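Local coordinates for benzoate transport porin BenP (Acinetobacter baumannii AB307-0294, PDB 5DL8), which probably forms an outer-membrane pore for the uptake of small solutes such as benzoate, at residues A[133-138]-A[154-159]; A[166-171]-A[200-205]; A[249-254]-A[300-305]. All blocks are in the same frame, centred on the assembly; numbering follows the deposited sequence.

Contact 1: residues A[133-138]-A[154-159]; sequences LWLDLP and GTNLKS
Leu-133 and Leu-135 lie against Gly-154 and Asn-156, where a loop leaves the barrel wall and folds back along its inner side. Leu-133 can be followed outward. Its CB points toward the 154-159 segment. Its CG, anti to the carbonyl carbon (chi1 -50°), is carried over the backbone of Gly-154 and stands 4.1 Å from Gly-154 N. The two methyls then part. CD1 of Leu-133 rests on the peptide that leads into the strand, 3.8 Å from Gly-154 C. CD2 of Leu-133 touches both Gly-154 O and Asn-156 OD1, the latter at 4.1 Å. Gly-154 bears no CB, and the chain turns a corner there, so the leucine meets bare main chain.

Asn-156 comes from the opposite direction to Leu-133. Its CB points toward the loop, and chi1 (70°) sets CG between the backbone N and the carbonyl carbon. Leu-135 passes alongside it, running the other way, and its CD2 is 3.7 Å from Asn-156 ND2. That nitrogen is not left to the methyl: it is hydrogen-bonded to Tyr-202 OH on strand 200-210. Backbone hydrogen bonds of Leu-133 with Tyr-152 and of Asn-156 with Ser-129 tie the two segments to other strands of the wall.

No hydrogen bond joins the two segments. The contact is buried and rests on van der Waals packing of leucine methyls against main chain and an amide. At this point the segments are held by dispersion and shape, without a directional bond, while Asn-156 ND2 finds its hydrogen bond at Tyr-202.

Contact 2: residues A[166-171]-A[200-205]; sequences YAEIGR and LNYIDL
Strands 166-171 and 200-205 run antiparallel, 4.7 Å apart at closest approach and 173° between their directions, with Glu-168/Asp-204 and Gly-170/Tyr-202 as hydrogen-bonded pairs. Each pair is closed by two N-H...O=C bonds; the shortest is Asp-204 N to Glu-168 O, 2.7 Å. Between them, Ile-169 faces Ile-203 as a non-hydrogen-bonded pair.

Glu-168 and Tyr-202 project from the same face. Tyr-202 OH donates to the anti lone pair of Glu-168 OE2, 2.6 Å away. The carboxylate meets the phenol at the ring's edge, but the two planes are turned 70° apart. Tyr-202 has its CG between the backbone N and the carbonyl carbon (chi1 76°). This lays the ring back over the neighbouring strand, with Gly-170 N above its centre. Gly-170 has no side chain, and the ring lies directly on its backbone, Tyr-202 CE2 3.5 Å from Gly-170 CA. The other carboxylate oxygen, Glu-168 OE1, accepts from Tyr-166 OH at 2.7 Å, so two tyrosines hold the carboxylate from its two oxygens. The Tyr-202 hydroxyl has a further partner on strand 155-160.

These are neighbouring strands of the OprD-type beta-barrel, and side chains alternate between its two faces. The Glu-168 and Tyr-202 face also carries Asp-204 and is covered by Leu-137 of an inward-folded loop. Ala-167, Ile-169, Ile-203 and Leu-205 point to the other face. There Ile-169 CG2 touches Ile-203 CD1 at 3.9 Å, and Ala-167 CB presses closely on Leu-205 CD2.

Further along that face, Arg-171 and Asn-201 lie side by side, their guanidinium and amide planes nearly coplanar. Arg-171 NH1 binds Asn-201 OD1 at 2.9 Å, on a lone pair in the carbonyl plane. The same NH1 forms a salt bridge with Glu-223, and Arg-171 NE forms another with Glu-173.

Contact 3: residues A[249-254]-A[300-305]; sequences KYFNAK and LPETYF
Phe-251 reaches from the barrel strand 249-254 into the loop segment 300-305 and meets Glu-302, Tyr-304 and Phe-305. Its CG is anti to the carbonyl carbon (chi1 -66°), and the ring projects toward the loop. Phe-305 turns its edge to one face of this ring in a T-shaped stack. The centroids are 5.2 Å apart and the planes stand at 85°. Phe-305 CD1 comes to 3.6 Å from Phe-251 CE1. The CB of Phe-305 points away from the strand, but its ring swings back to the contact. The rim of Phe-251 abuts the Tyr-304 peptide, with Phe-251 CE1 3.5 Å from Tyr-304 O.

Chi1 (-178°) sets CG of Glu-302 beside Phe-251, and the bend at chi2 keeps CD there; Glu-302 CG and CD are each 3.9 Å from Phe-251 CE2. A type I turn runs from Glu-302 to Phe-305, closed by Phe-305 N to Glu-302 O. Within it Glu-302 OE1 accepts Tyr-304 N at 3.0 Å through its anti lone pair. OE2 takes the backbone N of Val-139.

Lys-249 runs nearly straight to CE and kinks only at chi4. NZ bonds to Tyr-304 O at 3.0 Å, from above the carbonyl plane, not on a lone pair. NZ is also hydrogen-bonded to Tyr-230 OH, its stronger partner. Tyr-304 OH is held separately by Arg-206.

This buried contact fixes an inward-folded loop to the barrel wall by aromatic packing around Phe-251 and one lysine bond to a turn carbonyl. Each oxygen of Glu-302 accepts a main-chain N-H, and Lys-228 adds a long, weak ion pair; together these probably favour the charged form.

How the contacts relate
Contacts 1 and 2 are neighbours, their centres about 7 Å apart. Strands 155-160 and 165-176 follow each other in the chain and pair in the barrel wall. Leu-157 N lies 2.9 Å from Ile-169 O, and Thr-155 O is equally near Arg-171 N, both probable hydrogen bonds. Contact 3 is centred about 17 Å from contact 1, but their loops meet: Asp-136 O is 3.0 Å from Tyr-304 OH, a probable hydrogen bond, and Pro-138 packs on Glu-302 and Tyr-304. Contacts 2 and 3 do not touch, with nearest atoms about 7 Å apart. Loop segments 133-138 and 300-305 thus join inside the barrel, each fastened to wall strands. All three contacts lie away from the calcium sites.

Contact 1: residues A[133-138]-A[154-159]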
# COMPACT_ATOMS: atom_id res chain seq x y z
N LEU A 133 -12.98 5.95 2.98
CA LEU A 133 -12.46 4.82 3.65
C LEU A 133 -10.92 4.74 3.46
O LEU A 133 -10.41 4.85 2.34
CB LEU A 133 -13.09 3.57 2.98
CG LEU A 133 -14.60 3.51 2.77
CD1 LEU A 133 -15.04 2.20 2.09
CD2 LEU A 133 -15.31 3.72 4.13
N TRP A 134 -10.24 4.53 4.57
CA TRP A 134 -8.87 4.20 4.61
C TRP A 134 -8.78 2.65 4.71
O TRP A 134 -8.76 2.11 5.76
CB TRP A 134 -8.16 4.85 5.88
CG TRP A 134 -8.36 6.28 5.83
CD1 TRP A 134 -9.39 6.94 6.38
CD2 TRP A 134 -7.63 7.24 4.98
NE1 TRP A 134 -9.30 8.32 5.98
CE2 TRP A 134 -8.24 8.50 5.13
CE3 TRP A 134 -6.47 7.15 4.20
CZ2 TRP A 134 -7.75 9.71 4.53
CZ3 TRP A 134 -5.99 8.37 3.50
CH2 TRP A 134 -6.68 9.61 3.67
N LEU A 135 -8.58 1.98 3.62
CA LEU A 135 -8.57 0.51 3.56
C LEU A 135 -7.13 0.03 3.72
O LEU A 135 -6.18 0.66 3.17
CB LEU A 135 -9.11 0.08 2.19
CG LEU A 135 -10.57 0.49 2.05
CD1 LEU A 135 -11.10 0.26 0.68
CD2 LEU A 135 -11.50 -0.10 3.15
N ASP A 136 -7.02 -1.11 4.37
CA ASP A 136 -5.79 -1.80 4.55
C ASP A 136 -6.04 -3.29 4.17
O ASP A 136 -6.07 -4.13 5.04
CB ASP A 136 -5.30 -1.71 6.02
CG ASP A 136 -3.92 -2.38 6.21
OD1 ASP A 136 -3.22 -2.74 5.22
OD2 ASP A 136 -3.52 -2.54 7.38
N LEU A 137 -6.22 -3.54 2.87
CA LEU A 137 -6.63 -4.80 2.30
C LEU A 137 -5.88 -5.10 1.03
O LEU A 137 -5.30 -4.20 0.36
CB LEU A 137 -8.11 -4.73 1.93
CG LEU A 137 -9.01 -4.65 3.21
CD1 LEU A 137 -10.35 -4.14 2.80
CD2 LEU A 137 -9.17 -5.94 4.01
N PRO A 138 -5.92 -6.35 0.63
CA PRO A 138 -5.61 -6.66 -0.79
C PRO A 138 -6.40 -5.77 -1.82
O PRO A 138 -7.55 -5.37 -1.56
CB PRO A 138 -6.13 -8.07 -0.88
CG PRO A 138 -5.75 -8.60 0.55
CD PRO A 138 -6.31 -7.54 1.39
N GLY A 154 -16.83 4.75 -0.39
CA GLY A 154 -17.83 3.63 -0.40
C GLY A 154 -18.44 3.38 0.94
O GLY A 154 -18.50 4.27 1.78
N THR A 155 -18.98 2.17 1.12
CA THR A 155 -19.55 1.72 2.36
C THR A 155 -18.91 0.45 2.78
O THR A 155 -18.74 -0.43 1.92
CB THR A 155 -20.99 1.38 2.13
OG1 THR A 155 -21.56 2.47 1.43
CG2 THR A 155 -21.71 1.18 3.42
N ASN A 156 -18.54 0.34 4.05
CA ASN A 156 -18.17 -0.96 4.61
C ASN A 156 -18.67 -1.26 6.00
O ASN A 156 -19.13 -0.38 6.69
CB ASN A 156 -16.66 -1.21 4.52
CG ASN A 156 -15.78 -0.33 5.46
OD1 ASN A 156 -16.20 0.36 6.38
ND2 ASN A 156 -14.52 -0.49 5.26
N LEU A 157 -18.60 -2.56 6.35
CA LEU A 157 -19.14 -3.13 7.62
C LEU A 157 -18.07 -4.04 8.17
O LEU A 157 -17.55 -4.89 7.43
CB LEU A 157 -20.44 -3.91 7.41
CG LEU A 157 -21.18 -4.42 8.66
CD1 LEU A 157 -21.53 -3.27 9.59
CD2 LEU A 157 -22.44 -5.20 8.25
N LYS A 158 -17.64 -3.74 9.40
CA LYS A 158 -16.60 -4.53 10.16
C LYS A 158 -17.18 -5.12 11.41
O LYS A 158 -17.83 -4.42 12.14
CB LYS A 158 -15.52 -3.62 10.69
CG LYS A 158 -14.91 -2.82 9.64
CD LYS A 158 -13.81 -2.00 10.20
CE LYS A 158 -13.28 -1.16 9.10
NZ LYS A 158 -11.92 -0.77 9.53
N SER A 159 -16.85 -6.36 11.70
CA SER A 159 -17.27 -6.97 12.94
C SER A 159 -16.28 -7.98 13.58
O SER A 159 -15.72 -8.82 12.88
CB SER A 159 -18.59 -7.65 12.64
OG SER A 159 -19.16 -8.19 13.82

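Contact 2: residues A[166-171]-A[200-205]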
# COMPACT_ATOMS: atom_id res chain seq x y z
N TYR A 166 -12.64 -12.26 12.76
CA TYR A 166 -12.92 -10.90 12.32
C TYR A 166 -13.44 -10.99 10.87
O TYR A 166 -12.83 -11.68 10.01
CB TYR A 166 -11.64 -10.02 12.39
CG TYR A 166 -11.79 -8.66 11.73
CD1 TYR A 166 -11.61 -8.51 10.31
CD2 TYR A 166 -12.15 -7.53 12.48
CE1 TYR A 166 -11.81 -7.26 9.69
CE2 TYR A 166 -12.30 -6.27 11.85
CZ TYR A 166 -12.14 -6.16 10.48
OH TYR A 166 -12.31 -4.96 9.87
N ALA A 167 -14.50 -10.25 10.56
CA ALA A 167 -15.03 -10.18 9.14
C ALA A 167 -15.20 -8.74 8.71
O ALA A 167 -15.51 -7.92 9.53
CB ALA A 167 -16.37 -10.88 9.04
N GLU A 168 -15.17 -8.49 7.42
CA GLU A 168 -15.42 -7.16 6.87
C GLU A 168 -15.91 -7.37 5.44
O GLU A 168 -15.39 -8.21 4.72
CB GLU A 168 -14.12 -6.32 6.94
CG GLU A 168 -14.16 -4.99 6.23
CD GLU A 168 -12.82 -4.26 6.30
OE1 GLU A 168 -11.99 -4.56 7.21
OE2 GLU A 168 -12.65 -3.40 5.37
N ILE A 169 -16.98 -6.65 5.10
CA ILE A 169 -17.55 -6.60 3.75
C ILE A 169 -17.67 -5.11 3.30
O ILE A 169 -17.79 -4.22 4.10
CB ILE A 169 -18.95 -7.30 3.61
CG1 ILE A 169 -20.02 -6.58 4.40
CG2 ILE A 169 -18.86 -8.79 3.96
CD1 ILE A 169 -21.43 -7.13 4.19
N GLY A 170 -17.65 -4.87 2.01
CA GLY A 170 -17.79 -3.48 1.53
C GLY A 170 -18.10 -3.39 0.03
O GLY A 170 -17.94 -4.35 -0.71
N ARG A 171 -18.62 -2.25 -0.36
CA ARG A 171 -18.68 -1.86 -1.73
C ARG A 171 -17.94 -0.52 -1.89
O ARG A 171 -18.34 0.47 -1.37
CB ARG A 171 -20.08 -1.63 -2.15
CG ARG A 171 -20.16 -1.25 -3.62
CD ARG A 171 -21.60 -1.38 -4.06
NE ARG A 171 -21.81 -0.66 -5.29
CZ ARG A 171 -21.60 -1.15 -6.51
NH1 ARG A 171 -21.16 -2.42 -6.73
NH2 ARG A 171 -21.92 -0.38 -7.53
N LEU A 200 -16.04 -2.20 -6.62
CA LEU A 200 -15.39 -3.30 -6.00
C LEU A 200 -16.27 -3.77 -4.85
O LEU A 200 -16.48 -3.02 -3.90
CB LEU A 200 -14.02 -2.83 -5.45
CG LEU A 200 -13.28 -3.81 -4.61
CD1 LEU A 200 -13.00 -5.10 -5.38
CD2 LEU A 200 -11.94 -3.26 -4.15
N ASN A 201 -16.71 -5.02 -4.91
CA ASN A 201 -17.49 -5.67 -3.83
C ASN A 201 -16.55 -6.68 -3.22
O ASN A 201 -15.96 -7.50 -3.94
CB ASN A 201 -18.74 -6.39 -4.40
CG ASN A 201 -19.55 -5.49 -5.35
OD1 ASN A 201 -20.08 -4.47 -4.94
ND2 ASN A 201 -19.65 -5.89 -6.61
N TYR A 202 -16.36 -6.59 -1.93
CA TYR A 202 -15.35 -7.45 -1.28
C TYR A 202 -15.82 -8.09 0.03
O TYR A 202 -16.71 -7.58 0.68
CB TYR A 202 -13.99 -6.67 -1.07
CG TYR A 202 -13.99 -5.70 0.05
CD1 TYR A 202 -13.56 -6.07 1.34
CD2 TYR A 202 -14.36 -4.37 -0.16
CE1 TYR A 202 -13.54 -5.18 2.38
CE2 TYR A 202 -14.35 -3.49 0.92
CZ TYR A 202 -13.96 -3.88 2.17
OH TYR A 202 -13.95 -2.94 3.21
N ILE A 203 -15.16 -9.17 0.41
CA ILE A 203 -15.23 -9.79 1.79
C ILE A 203 -13.83 -10.12 2.24
O ILE A 203 -12.98 -10.57 1.41
CB ILE A 203 -16.28 -10.95 1.91
CG1 ILE A 203 -16.15 -11.79 3.21
CG2 ILE A 203 -16.19 -11.85 0.73
CD1 ILE A 203 -17.49 -12.41 3.65
N ASP A 204 -13.52 -9.82 3.51
CA ASP A 204 -12.25 -10.20 4.08
C ASP A 204 -12.51 -10.85 5.40
O ASP A 204 -13.24 -10.31 6.14
CB ASP A 204 -11.41 -8.95 4.25
CG ASP A 204 -10.07 -9.22 4.79
OD1 ASP A 204 -9.20 -9.63 4.01
OD2 ASP A 204 -9.87 -8.97 6.01
N LEU A 205 -11.91 -11.99 5.70
CA LEU A 205 -12.06 -12.79 6.92
C LEU A 205 -10.69 -13.08 7.52
O LEU A 205 -9.71 -13.44 6.73
CB LEU A 205 -12.73 -14.12 6.56
CG LEU A 205 -14.12 -14.06 5.97
CD1 LEU A 205 -14.71 -15.46 5.74
CD2 LEU A 205 -15.10 -13.31 6.89

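Contact 3: residues A[249-254]-A[300-305]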
# COMPACT_ATOMS: atom_id res chain seq x y z
N LYS A 249 1.50 -17.01 0.99
CA LYS A 249 0.51 -16.21 0.36
C LYS A 249 0.08 -16.78 -1.01
O LYS A 249 0.92 -17.10 -1.85
CB LYS A 249 1.07 -14.79 0.16
CG LYS A 249 1.40 -14.21 1.55
CD LYS A 249 2.14 -12.92 1.54
CE LYS A 249 2.07 -12.14 2.80
NZ LYS A 249 0.85 -11.37 2.89
N TYR A 250 -1.24 -16.82 -1.25
CA TYR A 250 -1.80 -17.29 -2.55
C TYR A 250 -2.79 -16.30 -3.08
O TYR A 250 -3.77 -15.93 -2.42
CB TYR A 250 -2.42 -18.67 -2.45
CG TYR A 250 -3.13 -19.13 -3.74
CD1 TYR A 250 -2.43 -19.69 -4.76
CD2 TYR A 250 -4.50 -19.03 -3.90
CE1 TYR A 250 -3.05 -20.13 -5.94
CE2 TYR A 250 -5.13 -19.50 -5.00
CZ TYR A 250 -4.39 -20.02 -6.04
OH TYR A 250 -4.98 -20.42 -7.22
N PHE A 251 -2.49 -15.83 -4.26
CA PHE A 251 -3.42 -14.98 -5.03
C PHE A 251 -3.93 -15.71 -6.32
O PHE A 251 -3.13 -16.29 -7.10
CB PHE A 251 -2.79 -13.61 -5.49
CG PHE A 251 -2.45 -12.64 -4.40
CD1 PHE A 251 -1.28 -12.74 -3.73
CD2 PHE A 251 -3.25 -11.60 -4.13
CE1 PHE A 251 -0.95 -11.84 -2.71
CE2 PHE A 251 -2.96 -10.68 -3.16
CZ PHE A 251 -1.81 -10.78 -2.43
N ASN A 252 -5.19 -15.48 -6.63
CA ASN A 252 -5.75 -15.94 -7.91
C ASN A 252 -6.53 -14.79 -8.51
O ASN A 252 -7.45 -14.35 -7.87
CB ASN A 252 -6.73 -17.09 -7.67
CG ASN A 252 -7.13 -17.89 -8.96
OD1 ASN A 252 -7.94 -17.44 -9.81
ND2 ASN A 252 -6.64 -19.09 -9.04
N ALA A 253 -6.19 -14.42 -9.74
CA ALA A 253 -6.87 -13.35 -10.55
C ALA A 253 -7.41 -13.88 -11.95
O ALA A 253 -6.68 -14.40 -12.78
CB ALA A 253 -5.92 -12.18 -10.78
N LYS A 254 -8.66 -13.61 -12.18
CA LYS A 254 -9.32 -14.03 -13.36
C LYS A 254 -10.31 -13.03 -13.88
O LYS A 254 -11.10 -12.49 -13.11
CB LYS A 254 -10.09 -15.32 -13.02
CG LYS A 254 -10.29 -16.19 -14.18
CD LYS A 254 -9.01 -17.00 -14.42
CE LYS A 254 -9.17 -17.87 -15.72
NZ LYS A 254 -9.18 -17.13 -17.07
N LEU A 300 -2.08 1.67 -7.54
CA LEU A 300 -2.55 1.03 -6.27
C LEU A 300 -1.65 -0.13 -5.96
O LEU A 300 -1.54 -1.04 -6.74
CB LEU A 300 -4.02 0.63 -6.41
CG LEU A 300 -4.99 1.74 -6.94
CD1 LEU A 300 -6.47 1.33 -6.81
CD2 LEU A 300 -4.69 3.01 -6.17
N PRO A 301 -0.88 -0.07 -4.85
CA PRO A 301 0.11 -1.18 -4.66
C PRO A 301 -0.59 -2.40 -4.05
O PRO A 301 -1.62 -2.24 -3.41
CB PRO A 301 1.12 -0.61 -3.61
CG PRO A 301 0.19 0.25 -2.75
CD PRO A 301 -0.76 0.93 -3.75
N GLU A 302 -0.01 -3.59 -4.24
CA GLU A 302 -0.54 -4.84 -3.63
C GLU A 302 0.43 -5.13 -2.52
O GLU A 302 1.45 -5.90 -2.66
CB GLU A 302 -0.68 -5.99 -4.62
CG GLU A 302 -1.27 -7.25 -4.00
CD GLU A 302 -2.46 -6.86 -3.10
OE1 GLU A 302 -2.23 -6.63 -1.84
OE2 GLU A 302 -3.60 -6.72 -3.68
N THR A 303 0.08 -4.54 -1.40
CA THR A 303 0.87 -4.57 -0.16
C THR A 303 0.92 -5.94 0.52
O THR A 303 1.79 -6.15 1.37
CB THR A 303 0.35 -3.56 0.92
OG1 THR A 303 -1.06 -3.83 1.17
CG2 THR A 303 0.57 -1.98 0.37
N TYR A 304 0.00 -6.83 0.15
CA TYR A 304 -0.02 -8.23 0.66
C TYR A 304 0.77 -9.21 -0.13
O TYR A 304 0.67 -10.42 0.10
CB TYR A 304 -1.47 -8.66 0.80
CG TYR A 304 -2.14 -7.90 1.95
CD1 TYR A 304 -2.58 -6.52 1.81
CD2 TYR A 304 -2.24 -8.52 3.25
CE1 TYR A 304 -3.12 -5.83 2.90
CE2 TYR A 304 -2.76 -7.84 4.34
CZ TYR A 304 -3.23 -6.55 4.19
OH TYR A 304 -3.78 -6.00 5.30
N PHE A 305 1.47 -8.72 -1.15
CA PHE A 305 2.50 -9.51 -1.80
C PHE A 305 3.59 -9.70 -0.71
O PHE A 305 3.58 -8.93 0.27
CB PHE A 305 3.08 -8.75 -3.03
CG PHE A 305 2.37 -8.93 -4.34
CD1 PHE A 305 1.21 -9.65 -4.49
CD2 PHE A 305 2.91 -8.31 -5.48
CE1 PHE A 305 0.59 -9.76 -5.71
CE2 PHE A 305 2.29 -8.42 -6.76
CZ PHE A 305 1.13 -9.14 -6.85